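Mitochondrial enolase superfamily member 1 (Homo sapiens, PDB 4A35) catalyses the magnesium-dependent dehydration of L-fuconate to 2-keto-3-deoxy-L-fuconate, a step in the breakdown of L-fucose. Local coordinates at residues P189-S194 with P273-E278; R219-V224 with V385-D390; L248-N253 with S266-F271. All blocks are in the same frame, centred on the assembly; numbering follows the deposited sequence.

Contact 1 of 3, residues P189-S194 with P273-E278. With MG (magnesium ion), chain B.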
loop_
_atom_site.group_PDB
_atom_site.type_symbol
_atom_site.label_atom_id
_atom_site.label_comp_id
_atom_site.label_asym_id
_atom_site.label_seq_id
_atom_site.Cartn_x
_atom_site.Cartn_y
_atom_site.Cartn_z
ATOM N N PRO A 189 -18.985 13.550 21.004
ATOM C CA PRO A 189 -19.585 12.277 21.440
ATOM C C PRO A 189 -18.708 11.074 21.052
ATOM O O PRO A 189 -18.149 11.043 19.950
ATOM C CB PRO A 189 -20.930 12.266 20.702
ATOM C CG PRO A 189 -20.699 13.153 19.449
ATOM C CD PRO A 189 -19.911 14.287 20.111
ATOM N N ALA A 190 -18.547 10.124 21.999
ATOM C CA ALA A 190 -17.729 8.922 21.768
ATOM C C ALA A 190 -18.508 7.618 21.950
ATOM O O ALA A 190 -19.613 7.587 22.481
ATOM C CB ALA A 190 -16.528 8.919 22.733
ATOM N N TYR A 191 -17.921 6.530 21.447
ATOM C CA TYR A 191 -18.407 5.178 21.702
ATOM C C TYR A 191 -17.243 4.427 22.280
ATOM O O TYR A 191 -16.078 4.817 22.021
ATOM C CB TYR A 191 -18.956 4.500 20.431
ATOM C CG TYR A 191 -17.944 4.113 19.368
ATOM C CD1 TYR A 191 -17.356 2.848 19.365
ATOM C CD2 TYR A 191 -17.734 4.925 18.248
ATOM C CE1 TYR A 191 -16.492 2.451 18.344
ATOM C CE2 TYR A 191 -16.933 4.499 17.175
ATOM C CZ TYR A 191 -16.311 3.263 17.234
ATOM O OH TYR A 191 -15.494 2.847 16.226
ATOM N N THR A 192 -17.530 3.365 23.043
ATOM C CA THR A 192 -16.486 2.553 23.622
ATOM C C THR A 192 -16.274 1.196 22.849
ATOM O O THR A 192 -17.217 0.511 22.478
ATOM C CB THR A 192 -16.707 2.295 25.123
ATOM O OG1 THR A 192 -15.554 1.604 25.587
ATOM C CG2 THR A 192 -18.027 1.492 25.434
ATOM N N THR A 193 -15.004 0.815 22.706
ATOM C CA THR A 193 -14.604 -0.469 22.100
ATOM C C THR A 193 -14.101 -1.393 23.253
ATOM O O THR A 193 -13.635 -2.500 23.004
ATOM C CB THR A 193 -13.614 -0.200 20.959
ATOM O OG1 THR A 193 -14.341 0.569 20.001
ATOM C CG2 THR A 193 -13.117 -1.515 20.223
ATOM N N SER A 194 -14.221 -0.944 24.504
ATOM C CA SER A 194 -13.689 -1.717 25.629
ATOM C C SER A 194 -14.429 -3.066 25.911
ATOM O O SER A 194 -13.861 -3.907 26.605
ATOM C CB SER A 194 -13.620 -0.853 26.883
ATOM O OG SER A 194 -12.685 0.192 26.656
ATOM N N PRO A 273 -27.403 -3.981 14.508
ATOM C CA PRO A 273 -26.178 -3.144 14.509
ATOM C C PRO A 273 -26.350 -1.836 13.700
ATOM O O PRO A 273 -27.002 -1.849 12.652
ATOM C CB PRO A 273 -25.138 -4.057 13.837
ATOM C CG PRO A 273 -25.915 -4.962 12.962
ATOM C CD PRO A 273 -27.231 -5.215 13.700
ATOM N N LEU A 274 -25.828 -0.705 14.201
ATOM C CA LEU A 274 -25.868 0.546 13.398
ATOM C C LEU A 274 -25.026 0.401 12.104
ATOM O O LEU A 274 -25.414 0.821 10.985
ATOM C CB LEU A 274 -25.354 1.731 14.242
ATOM C CG LEU A 274 -25.148 3.052 13.452
ATOM C CD1 LEU A 274 -26.512 3.616 12.955
ATOM C CD2 LEU A 274 -24.436 4.085 14.304
ATOM N N TRP A 275 -23.846 -0.206 12.254
ATOM C CA TRP A 275 -22.982 -0.427 11.136
ATOM C C TRP A 275 -22.193 -1.718 11.279
ATOM O O TRP A 275 -22.033 -2.273 12.405
ATOM C CB TRP A 275 -21.999 0.754 10.912
ATOM C CG TRP A 275 -20.858 0.940 11.885
ATOM C CD1 TRP A 275 -19.807 0.090 12.107
ATOM C CD2 TRP A 275 -20.516 2.177 12.534
ATOM N NE1 TRP A 275 -18.889 0.681 12.968
ATOM C CE2 TRP A 275 -19.288 1.966 13.228
ATOM C CE3 TRP A 275 -21.146 3.448 12.616
ATOM C CZ2 TRP A 275 -18.659 2.983 13.967
ATOM C CZ3 TRP A 275 -20.535 4.443 13.368
ATOM C CH2 TRP A 275 -19.291 4.219 14.009
ATOM N N ILE A 276 -21.721 -2.188 10.129
ATOM C CA ILE A 276 -20.722 -3.265 10.023
ATOM C C ILE A 276 -19.454 -2.598 9.489
ATOM O O ILE A 276 -19.460 -1.990 8.391
ATOM C CB ILE A 276 -21.130 -4.547 9.206
ATOM C CG1 ILE A 276 -19.872 -5.496 9.161
ATOM C CG2 ILE A 276 -21.556 -4.213 7.746
ATOM C CD1 ILE A 276 -19.455 -6.163 10.595
ATOM N N GLU A 277 -18.393 -2.679 10.290
ATOM C CA GLU A 277 -17.134 -2.036 9.967
ATOM C C GLU A 277 -16.161 -3.056 9.309
ATOM O O GLU A 277 -16.042 -4.203 9.766
ATOM C CB GLU A 277 -16.559 -1.437 11.254
ATOM C CG GLU A 277 -15.175 -0.799 11.111
ATOM C CD GLU A 277 -14.775 -0.124 12.422
ATOM O OE1 GLU A 277 -15.701 0.278 13.163
ATOM O OE2 GLU A 277 -13.562 0.119 12.648
ATOM N N GLU A 278 -15.406 -2.584 8.274
ATOM C CA GLU A 278 -14.443 -3.367 7.516
ATOM C C GLU A 278 -14.959 -4.788 7.192
ATOM O O GLU A 278 -14.320 -5.783 7.568
ATOM C CB GLU A 278 -13.099 -3.434 8.253
ATOM C CG GLU A 278 -12.386 -2.099 8.300
ATOM C CD GLU A 278 -10.899 -2.351 8.371
ATOM O OE1 GLU A 278 -10.436 -2.846 9.433
ATOM O OE2 GLU A 278 -10.201 -2.073 7.369
HETATM MG MG MG B . -11.996 -1.267 13.234
HETATM O O HOH W 1 -11.891 -2.486 11.719
HETATM O O HOH W 2 -10.078 -2.371 14.198
HETATM O O HOH W 3 -11.634 -0.431 14.973
#

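Contact 2 of 3, residues R219-V224 with V385-D390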
loop_
_atom_site.group_PDB
_atom_site.type_symbol
_atom_site.label_atom_id
_atom_site.label_comp_id
_atom_site.label_asym_id
_atom_site.label_seq_id
_atom_site.Cartn_x
_atom_site.Cartn_y
_atom_site.Cartn_z
ATOM N N ARG A 219 -22.892 3.815 23.743
ATOM C CA ARG A 219 -22.573 3.413 22.372
ATOM C C ARG A 219 -21.407 2.412 22.433
ATOM O O ARG A 219 -20.396 2.685 23.083
ATOM C CB ARG A 219 -22.220 4.641 21.532
ATOM C CG ARG A 219 -23.252 5.762 21.649
ATOM C CD ARG A 219 -22.789 6.993 20.882
ATOM N NE ARG A 219 -23.678 8.106 21.231
ATOM C CZ ARG A 219 -23.388 9.059 22.110
ATOM N NH1 ARG A 219 -22.183 9.112 22.672
ATOM N NH2 ARG A 219 -24.289 9.992 22.408
ATOM N N PHE A 220 -21.602 1.231 21.861
ATOM C CA PHE A 220 -20.711 0.094 22.011
ATOM C C PHE A 220 -20.339 -0.599 20.721
ATOM O O PHE A 220 -21.198 -0.904 19.897
ATOM C CB PHE A 220 -21.427 -0.962 22.925
ATOM C CG PHE A 220 -21.603 -0.536 24.362
ATOM C CD1 PHE A 220 -22.665 0.294 24.742
ATOM C CD2 PHE A 220 -20.748 -1.008 25.349
ATOM C CE1 PHE A 220 -22.835 0.676 26.076
ATOM C CE2 PHE A 220 -20.897 -0.593 26.679
ATOM C CZ PHE A 220 -21.965 0.215 27.040
ATOM N N LYS A 221 -19.031 -0.923 20.588
ATOM C CA LYS A 221 -18.589 -1.697 19.447
ATOM C C LYS A 221 -18.301 -3.107 19.904
ATOM O O LYS A 221 -17.925 -3.334 21.060
ATOM C CB LYS A 221 -17.356 -1.079 18.733
ATOM C CG LYS A 221 -17.097 -1.734 17.368
ATOM C CD LYS A 221 -16.548 -0.765 16.312
ATOM C CE LYS A 221 -15.068 -0.727 16.493
ATOM N NZ LYS A 221 -14.448 0.306 15.619
ATOM N N VAL A 222 -18.470 -4.062 18.986
ATOM C CA VAL A 222 -18.158 -5.476 19.226
ATOM C C VAL A 222 -17.426 -6.040 18.003
ATOM O O VAL A 222 -17.836 -5.811 16.862
ATOM C CB VAL A 222 -19.450 -6.299 19.579
ATOM C CG1 VAL A 222 -20.487 -6.216 18.446
ATOM C CG2 VAL A 222 -19.121 -7.758 19.875
ATOM N N LYS A 223 -16.349 -6.794 18.246
ATOM C CA LYS A 223 -15.619 -7.468 17.178
ATOM C C LYS A 223 -16.329 -8.748 16.817
ATOM O O LYS A 223 -16.756 -9.513 17.705
ATOM C CB LYS A 223 -14.171 -7.802 17.604
ATOM C CG LYS A 223 -13.315 -6.605 17.975
ATOM C CD LYS A 223 -13.143 -5.637 16.782
ATOM C CE LYS A 223 -12.630 -4.320 17.311
ATOM N NZ LYS A 223 -11.857 -3.572 16.286
ATOM N N VAL A 224 -16.365 -9.022 15.517
ATOM C CA VAL A 224 -16.993 -10.215 14.922
ATOM C C VAL A 224 -16.113 -10.763 13.797
ATOM O O VAL A 224 -15.108 -10.120 13.424
ATOM C CB VAL A 224 -18.439 -9.883 14.389
ATOM C CG1 VAL A 224 -19.366 -9.365 15.521
ATOM C CG2 VAL A 224 -18.393 -8.906 13.198
ATOM N N VAL A 385 -19.626 10.151 15.446
ATOM C CA VAL A 385 -19.168 9.739 16.775
ATOM C C VAL A 385 -17.685 9.370 16.663
ATOM O O VAL A 385 -17.264 8.866 15.630
ATOM C CB VAL A 385 -20.042 8.549 17.280
ATOM C CG1 VAL A 385 -19.837 7.282 16.439
ATOM C CG2 VAL A 385 -19.859 8.292 18.777
ATOM N N CYS A 386 -16.938 9.544 17.743
ATOM C CA CYS A 386 -15.520 9.214 17.714
ATOM C C CYS A 386 -15.259 7.945 18.504
ATOM O O CYS A 386 -15.722 7.832 19.633
ATOM C CB CYS A 386 -14.692 10.367 18.266
ATOM S SG CYS A 386 -12.921 10.162 17.954
ATOM N N GLU A 387 -14.454 7.028 17.972
ATOM C CA GLU A 387 -14.145 5.833 18.749
ATOM C C GLU A 387 -13.317 6.187 20.005
ATOM O O GLU A 387 -12.506 7.122 19.984
ATOM C CB GLU A 387 -13.375 4.835 17.891
ATOM C CG GLU A 387 -13.031 3.503 18.565
ATOM C CD GLU A 387 -12.548 2.441 17.588
ATOM O OE1 GLU A 387 -11.928 2.799 16.555
ATOM O OE2 GLU A 387 -12.794 1.235 17.861
ATOM N N TYR A 388 -13.490 5.404 21.063
ATOM C CA TYR A 388 -12.650 5.533 22.238
ATOM C C TYR A 388 -12.256 4.127 22.760
ATOM O O TYR A 388 -13.090 3.229 22.807
ATOM C CB TYR A 388 -13.331 6.361 23.354
ATOM C CG TYR A 388 -12.508 6.436 24.633
ATOM C CD1 TYR A 388 -11.436 7.327 24.748
ATOM C CD2 TYR A 388 -12.706 5.523 25.663
ATOM C CE1 TYR A 388 -10.660 7.376 25.919
ATOM C CE2 TYR A 388 -11.926 5.549 26.817
ATOM C CZ TYR A 388 -10.901 6.468 26.937
ATOM O OH TYR A 388 -10.157 6.476 28.088
ATOM N N VAL A 389 -10.994 3.958 23.161
ATOM C CA VAL A 389 -10.525 2.722 23.810
ATOM C C VAL A 389 -9.755 3.161 25.066
ATOM O O VAL A 389 -9.079 4.192 25.047
ATOM C CB VAL A 389 -9.719 1.748 22.887
ATOM C CG1 VAL A 389 -9.631 0.347 23.508
ATOM C CG2 VAL A 389 -10.363 1.646 21.493
ATOM N N ASP A 390 -9.918 2.421 26.160
ATOM C CA ASP A 390 -9.347 2.766 27.484
ATOM C C ASP A 390 -7.852 2.384 27.719
ATOM O O ASP A 390 -7.396 2.442 28.865
ATOM C CB ASP A 390 -10.185 2.104 28.614
ATOM C CG ASP A 390 -10.269 0.568 28.555
ATOM O OD1 ASP A 390 -10.126 -0.002 27.439
ATOM O OD2 ASP A 390 -10.552 -0.058 29.611
HETATM O O HOH W 4 -11.279 -0.743 17.069
#

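Contact 3 of 3, residues L248-N253 with S266-F271. With MG (magnesium ion), chain B.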
loop_
_atom_site.group_PDB
_atom_site.type_symbol
_atom_site.label_atom_id
_atom_site.label_comp_id
_atom_site.label_asym_id
_atom_site.label_seq_id
_atom_site.Cartn_x
_atom_site.Cartn_y
_atom_site.Cartn_z
ATOM N N LEU A 248 -25.231 -0.169 19.074
ATOM C CA LEU A 248 -24.301 -1.283 18.899
ATOM C C LEU A 248 -23.675 -1.226 17.494
ATOM O O LEU A 248 -24.407 -1.151 16.510
ATOM C CB LEU A 248 -25.026 -2.631 19.114
ATOM C CG LEU A 248 -24.148 -3.895 18.935
ATOM C CD1 LEU A 248 -23.016 -3.943 20.009
ATOM C CD2 LEU A 248 -25.044 -5.186 18.962
ATOM N N MET A 249 -22.327 -1.291 17.400
ATOM C CA MET A 249 -21.608 -1.348 16.129
ATOM C C MET A 249 -20.818 -2.652 16.066
ATOM O O MET A 249 -20.272 -3.077 17.082
ATOM C CB MET A 249 -20.652 -0.148 15.934
ATOM C CG MET A 249 -21.348 1.157 16.040
ATOM S SD MET A 249 -21.084 1.885 17.702
ATOM C CE MET A 249 -20.864 3.526 17.168
ATOM N N MET A 250 -20.734 -3.249 14.898
ATOM C CA MET A 250 -19.937 -4.482 14.682
ATOM C C MET A 250 -18.708 -4.184 13.823
ATOM O O MET A 250 -18.772 -3.324 12.919
ATOM C CB MET A 250 -20.799 -5.582 14.053
ATOM C CG MET A 250 -21.921 -6.046 15.008
ATOM S SD MET A 250 -23.018 -7.118 14.069
ATOM C CE MET A 250 -24.319 -7.493 15.302
ATOM N N ASP A 251 -17.631 -4.964 14.024
ATOM C CA ASP A 251 -16.372 -4.733 13.312
ATOM C C ASP A 251 -15.766 -6.084 12.947
ATOM O O ASP A 251 -15.453 -6.879 13.835
ATOM C CB ASP A 251 -15.422 -3.901 14.215
ATOM C CG ASP A 251 -14.114 -3.498 13.523
ATOM O OD1 ASP A 251 -13.850 -3.995 12.404
ATOM O OD2 ASP A 251 -13.327 -2.729 14.126
ATOM N N ALA A 252 -15.713 -6.389 11.648
ATOM C CA ALA A 252 -15.213 -7.675 11.146
ATOM C C ALA A 252 -13.723 -7.628 10.823
ATOM O O ALA A 252 -13.202 -8.681 10.435
ATOM C CB ALA A 252 -15.993 -8.105 9.908
ATOM N N ASN A 253 -13.054 -6.434 10.919
ATOM C CA ASN A 253 -11.584 -6.352 10.639
ATOM C C ASN A 253 -11.162 -7.126 9.359
ATOM O O ASN A 253 -10.137 -7.877 9.351
ATOM C CB ASN A 253 -10.780 -6.897 11.857
ATOM C CG ASN A 253 -10.874 -5.962 13.039
ATOM O OD1 ASN A 253 -11.717 -6.150 13.913
ATOM N ND2 ASN A 253 -10.158 -4.842 12.986
ATOM N N SER A 266 -26.406 -11.230 7.533
ATOM C CA SER A 266 -27.837 -11.566 7.521
ATOM C C SER A 266 -28.206 -12.306 8.820
ATOM O O SER A 266 -29.332 -12.178 9.310
ATOM C CB SER A 266 -28.192 -12.430 6.309
ATOM O OG SER A 266 -27.798 -13.774 6.513
ATOM N N LYS A 267 -27.230 -13.059 9.401
ATOM C CA LYS A 267 -27.427 -13.837 10.634
ATOM C C LYS A 267 -27.248 -12.957 11.904
ATOM O O LYS A 267 -27.820 -13.268 12.967
ATOM C CB LYS A 267 -26.463 -15.027 10.646
ATOM C CG LYS A 267 -26.910 -16.078 9.627
ATOM C CD LYS A 267 -25.805 -17.018 9.289
ATOM C CE LYS A 267 -26.257 -18.187 8.454
ATOM N NZ LYS A 267 -25.090 -18.986 7.980
ATOM N N LEU A 268 -26.420 -11.894 11.804
ATOM C CA LEU A 268 -26.181 -10.969 12.946
ATOM C C LEU A 268 -27.141 -9.757 12.939
ATOM O O LEU A 268 -27.142 -8.961 13.887
ATOM C CB LEU A 268 -24.716 -10.456 12.946
ATOM C CG LEU A 268 -23.657 -11.511 13.236
ATOM C CD1 LEU A 268 -22.257 -10.932 13.151
ATOM C CD2 LEU A 268 -23.962 -12.307 14.557
ATOM N N ALA A 269 -27.949 -9.598 11.853
ATOM C CA ALA A 269 -28.838 -8.458 11.742
ATOM C C ALA A 269 -29.875 -8.391 12.875
ATOM O O ALA A 269 -30.301 -7.279 13.228
ATOM C CB ALA A 269 -29.544 -8.468 10.385
ATOM N N LYS A 270 -30.200 -9.543 13.516
ATOM C CA LYS A 270 -31.175 -9.579 14.620
ATOM C C LYS A 270 -30.706 -8.698 15.797
ATOM O O LYS A 270 -31.538 -8.232 16.549
ATOM C CB LYS A 270 -31.452 -11.020 15.090
ATOM C CG LYS A 270 -30.221 -11.790 15.625
ATOM C CD LYS A 270 -30.597 -13.251 15.892
ATOM C CE LYS A 270 -29.433 -14.141 16.242
ATOM N NZ LYS A 270 -29.887 -15.561 16.434
ATOM N N PHE A 271 -29.390 -8.445 15.918
ATOM C CA PHE A 271 -28.851 -7.624 17.010
ATOM C C PHE A 271 -28.977 -6.118 16.695
ATOM O O PHE A 271 -28.615 -5.277 17.524
ATOM C CB PHE A 271 -27.388 -8.027 17.323
ATOM C CG PHE A 271 -27.307 -9.487 17.721
ATOM C CD1 PHE A 271 -27.877 -9.938 18.917
ATOM C CD2 PHE A 271 -26.688 -10.418 16.890
ATOM C CE1 PHE A 271 -27.824 -11.290 19.270
ATOM C CE2 PHE A 271 -26.620 -11.761 17.247
ATOM C CZ PHE A 271 -27.192 -12.197 18.442
HETATM MG MG MG B . -11.996 -1.267 13.234
HETATM O O HOH W 1 -11.891 -2.486 11.719
HETATM O O HOH W 2 -10.078 -2.371 14.198
HETATM O O HOH W 3 -11.634 -0.431 14.973
#

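Contact 1 of 3, residues P189-S194 with P273-E278
Tyr191 and Trp275 reach each other from strands whose backbones stay well apart, the nearest alpha carbons being CA of Tyr191 and CA of Leu274 at 12.1 Å, so side chains alone make the join. The two rings form an offset edge-to-face (T-shaped) pair: their planes stand at 82°, the indole turns its edge toward the phenol face, and Tyr191 CE2 lies 3.9 Å from Trp275 CZ2. Tyr191 OH sits in the indole plane at that same edge. In both residues CG sits between the backbone N and the carbonyl carbon (chi1 70° in Tyr191). In the enolase-superfamily barrel, strands 188-192 and 275-277 are separated in the wall by 219-223 and 247-251, and their inward side chains meet in the interior, where Lys221 and Met249 touch the same tyrosine. Trp275 NE1 donates to Glu277 OE1 at 3.2 Å, a bent bond (141° at the hydrogen) that uses the anti lone pair. Glu277 OE1 also receives Lys221, which bonds Tyr191 OH as well, while an extended chain delivers Glu277 OE2 to the magnesium ion at 2.2 Å. Asp251 and Glu306 complete the protein ligands, and Glu278 OE1 accepts from metal-bound water 1.

Contact 2 of 3, residues R219-V224 with V385-D390
Lys221 crosses Glu387 at about a right angle, and its ammonium group makes the polar half of this contact. CB and CD lie against the CE1 side of the Tyr191 ring; CG packs on the backbone oxygen of Met249 on the neighbouring strand 247-251. Turns at chi2 (146°) and chi3 (86°) then bend the chain, bringing CE to 3.3 Å from Glu387 OE2. At the tip, NZ donates to Glu387 OE2 at 2.9 Å in a salt bridge, approaching from above the carboxylate, 58° out of its plane; NZ also meets Tyr191 OH and Glu277 OE1. The alpha carbons CA of Lys221 and CA of Glu387 are 8.8 Å apart because strand 188-192 runs between them, hydrogen-bonded to both sides as consecutive staves of the enolase-superfamily barrel. Lys221 and Glu387 probably bind the substrate, as in related enzymes, and Lys223 is the probable proton donor/acceptor. Lys223 NZ gives a bond of 3.0 Å to the oxygen of water 4, which donates in turn to Glu387 OE2. That oxygen is held by Thr193 OG1 too, while Glu387 OE1 takes the backbone N of Ala357. Arg219 CD slides past Val385 CG2 at 3.8 Å, the guanidinium continuing to Ala190 O.

Contact 3 of 3, residues L248-N253 with S266-F271
Met250 packs against Leu268 and Phe271 inside a beta-alpha-beta unit of the barrel, made by strand 247-251, helix 258-268 and strand 275-277; the contact fills the layer between the parallel strands and the surrounding helices. The side chains that meet are apolar. With CG set anti to the carbonyl carbon (chi1 -65°) and the chain extended beyond it, Met250 drives its thioether straight out from the strand. The CE methyl reaches the C-terminal end of the helix, 3.8 Å from Leu268 CB and 3.7 Å from Phe271 CB, and it touches the backbone there as well, since Met250 CE is 3.5 Å from Leu268 O. That carbonyl is already engaged, accepting from the backbone N of Phe271 in the 3-10 segment 269-271. Met250 SD also lies against Leu268, 3.9 Å from its CB. Were Met250 replaced by an alanine, the space between strand and helix would probably lose its filling, leaving Leu268 CB and Phe271 CB without the methyl that touches both. Two residues earlier on the strand, Leu248 lies alongside Phe271, pointing the same way, its CD2 4.0 Å from Phe271 CB. The Phe271 ring leads away from the strand toward helix 228-242, and Lys270 CG covers one of its faces over the centre.

Asp251, which follows Met250 in the strand, turns to the barrel interior, where Lys223 NZ donates to its OD2. Its other oxygen closes an Asx turn, Asn253 N donating to Asp251 OD1 at 3.0 Å. The same Asp251 OD1 accepts from metal-bound water 1, while Asp251 OD2 coordinates the magnesium ion at 2.2 Å.

In the fold
All three contacts are buried, so they differ by layer and not by exposure. Contacts 1 and 2 lie inside the barrel with centres about 4 Å apart, and their segments alternate along the chain; strands 188-192 and 386-388 are neighbours in one sheet. Contact 3 is farther out, between centres about 10 Å from contact 1 and about 13 Å from contact 2, and nested within the loops both close. Chemistry follows place: rings and a metal-bound carboxylate in contact 1, mainly opposite charges in contact 2, thioether, leucine and phenylalanine packing in contact 3. Strand 247-251 pairs with 219-223 and 275-277, a salt bridge joins Lys223 to Asp251, and contacts 1 and 3 share one magnesium ion through Glu277 and Asp251.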